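Local coordinates for protein halocarboxylic acid dehalogenase DehI (Pseudomonas putida, PDB 3BJX) that probably hydrolyses the carbon-halogen bond of alpha-haloacids, as a Group I haloacid dehalogenase, at residues R90-I95 with Q231-K235. Residues are numbered along the deposited sequence; the frame is centred on the assembly and turned at random.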
loop_
_atom_site.group_PDB
_atom_site.type_symbol
_atom_site.label_atom_id
_atom_site.label_comp_id
_atom_site.label_asym_id
_atom_site.label_seq_id
_atom_site.Cartn_x
_atom_site.Cartn_y
_atom_site.Cartn_z
ATOM N N ARG A 90 -2.932 17.858 -12.386
ATOM C CA ARG A 90 -1.608 17.294 -12.113
ATOM C C ARG A 90 -1.349 15.879 -12.653
ATOM O O ARG A 90 -0.176 15.506 -12.846
ATOM C CB ARG A 90 -1.351 17.267 -10.616
ATOM C CG ARG A 90 -1.134 18.614 -9.985
ATOM C CD ARG A 90 -0.867 18.339 -8.537
ATOM N NE ARG A 90 -0.572 19.528 -7.764
ATOM C CZ ARG A 90 0.646 19.997 -7.553
ATOM N NH1 ARG A 90 1.705 19.405 -8.110
ATOM N NH2 ARG A 90 0.793 21.068 -6.788
ATOM N N SER A 91 -2.419 15.106 -12.890
ATOM C CA SER A 91 -2.321 13.718 -13.401
ATOM C C SER A 91 -1.638 13.559 -14.757
ATOM O O SER A 91 -1.233 12.446 -15.134
ATOM C CB SER A 91 -3.692 13.087 -13.493
ATOM O OG SER A 91 -4.352 13.180 -12.255
ATOM N N LEU A 92 -1.517 14.644 -15.510
ATOM C CA LEU A 92 -0.952 14.512 -16.845
ATOM C C LEU A 92 0.535 14.137 -16.816
ATOM O O LEU A 92 1.318 14.710 -16.068
ATOM C CB LEU A 92 -1.178 15.776 -17.681
ATOM C CG LEU A 92 -2.564 16.214 -18.158
ATOM C CD1 LEU A 92 -2.369 17.589 -18.763
ATOM C CD2 LEU A 92 -3.198 15.289 -19.176
ATOM N N LEU A 93 0.896 13.157 -17.632
ATOM C CA LEU A 93 2.287 12.782 -17.822
ATOM C C LEU A 93 2.912 13.566 -18.967
ATOM O O LEU A 93 2.345 13.685 -20.062
ATOM C CB LEU A 93 2.409 11.287 -18.084
ATOM C CG LEU A 93 2.074 10.338 -16.938
ATOM C CD1 LEU A 93 1.832 8.933 -17.486
ATOM C CD2 LEU A 93 3.176 10.331 -15.872
ATOM N N ASN A 94 4.092 14.105 -18.712
ATOM C CA ASN A 94 4.811 14.852 -19.728
ATOM C C ASN A 94 5.594 13.871 -20.576
ATOM O O ASN A 94 6.794 13.673 -20.350
ATOM C CB ASN A 94 5.759 15.832 -19.057
ATOM C CG ASN A 94 6.070 17.013 -19.921
ATOM O OD1 ASN A 94 5.199 17.517 -20.634
ATOM N ND2 ASN A 94 7.321 17.479 -19.863
ATOM N N ILE A 95 4.913 13.237 -21.529
ATOM C CA ILE A 95 5.507 12.123 -22.276
ATOM C C ILE A 95 5.824 12.478 -23.732
ATOM O O ILE A 95 6.998 12.531 -24.081
ATOM C CB ILE A 95 4.684 10.803 -22.108
ATOM C CG1 ILE A 95 4.968 10.200 -20.736
ATOM C CG2 ILE A 95 5.019 9.777 -23.176
ATOM C CD1 ILE A 95 3.986 9.145 -20.331
ATOM N N GLN A 231 8.784 7.775 -14.356
ATOM C CA GLN A 231 7.981 8.984 -14.511
ATOM C C GLN A 231 6.539 8.794 -14.017
ATOM O O GLN A 231 5.952 9.703 -13.401
ATOM C CB GLN A 231 8.020 9.450 -15.972
ATOM C CG GLN A 231 7.388 10.818 -16.222
ATOM C CD GLN A 231 7.941 11.527 -17.448
ATOM O OE1 GLN A 231 8.488 10.890 -18.361
ATOM N NE2 GLN A 231 7.804 12.863 -17.477
ATOM N N TYR A 232 5.994 7.601 -14.273
ATOM C CA TYR A 232 4.649 7.207 -13.813
ATOM C C TYR A 232 4.587 7.033 -12.283
ATOM O O TYR A 232 3.651 7.509 -11.622
ATOM C CB TYR A 232 4.215 5.927 -14.528
ATOM C CG TYR A 232 2.827 5.431 -14.180
ATOM C CD1 TYR A 232 1.738 5.717 -15.004
ATOM C CD2 TYR A 232 2.609 4.643 -13.035
ATOM C CE1 TYR A 232 0.496 5.256 -14.699
ATOM C CE2 TYR A 232 1.379 4.182 -12.724
ATOM C CZ TYR A 232 0.312 4.498 -13.544
ATOM O OH TYR A 232 -0.952 4.041 -13.220
ATOM N N ASP A 233 5.582 6.348 -11.733
ATOM C CA ASP A 233 5.672 6.151 -10.298
ATOM C C ASP A 233 5.826 7.503 -9.605
ATOM O O ASP A 233 5.158 7.771 -8.605
ATOM C CB ASP A 233 6.839 5.211 -9.945
ATOM C CG ASP A 233 6.529 3.726 -10.202
ATOM O OD1 ASP A 233 5.369 3.358 -10.504
ATOM O OD2 ASP A 233 7.471 2.910 -10.115
ATOM N N ALA A 234 6.680 8.362 -10.167
ATOM C CA ALA A 234 6.900 9.706 -9.628
ATOM C C ALA A 234 5.635 10.562 -9.604
ATOM O O ALA A 234 5.401 11.318 -8.658
ATOM C CB ALA A 234 8.014 10.411 -10.394
ATOM N N LYS A 235 4.832 10.448 -10.649
ATOM C CA LYS A 235 3.577 11.170 -10.754
ATOM C C LYS A 235 2.539 10.671 -9.739
ATOM O O LYS A 235 1.817 11.484 -9.165
ATOM C CB LYS A 235 3.021 11.056 -12.187
ATOM C CG LYS A 235 1.704 11.774 -12.423
ATOM C CD LYS A 235 1.823 13.234 -12.143
ATOM C CE LYS A 235 2.603 13.995 -13.222
ATOM N NZ LYS A 235 2.724 15.451 -12.841
HETATM O O HOH W 1 5.744 14.048 -15.832
#
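Lys235 reaches from helix 230-248 to the backbone oxygen of Arg90, the last residue of helix 78-90, an instance of a lysine side chain donating a hydrogen bond to a main-chain carbonyl and so joining two helices of this all-helical dehalogenase fold. Lys235 NZ lies 2.9 Å from Arg90 O and nearly in line with the carbonyl, the C=O...N angle being 161°. Bends at chi2 (59°) and chi3 (74°) curl the chain over the carbonyls of Arg90 and Leu92, and Lys235 CE comes 3.2 Å from Leu92 O. A salt bridge to Glu238, one turn further along the same helix, gives the ammonium a second partner; Glu238 also pairs with the guanidinium of Arg90, which Glu86 holds as well, so its carboxylate probably offsets the two nearby positive charges.

Apolar contacts centre on Leu93, which forks against the helix. Leu93 CD2 packs 3.8 Å from Lys235 CB and equally near Gln231 O, while Leu93 CD1 meets the edge of the Tyr232 ring, close to its plane, and lies 4.1 Å from Tyr232 CD1. The phenol hydroxyl bonds to Ser290 of helix 267-299, which places the contact beside that long helix.

Towards the exposed end, Asn94 centres an inverse gamma turn, and Gln231, extended beyond CG, stretches across to it. Gln231 NE2 makes a weak, bent bond to Asn94 O and donates to a water 2.9 Å away, which weakly accepts from Asn94 N.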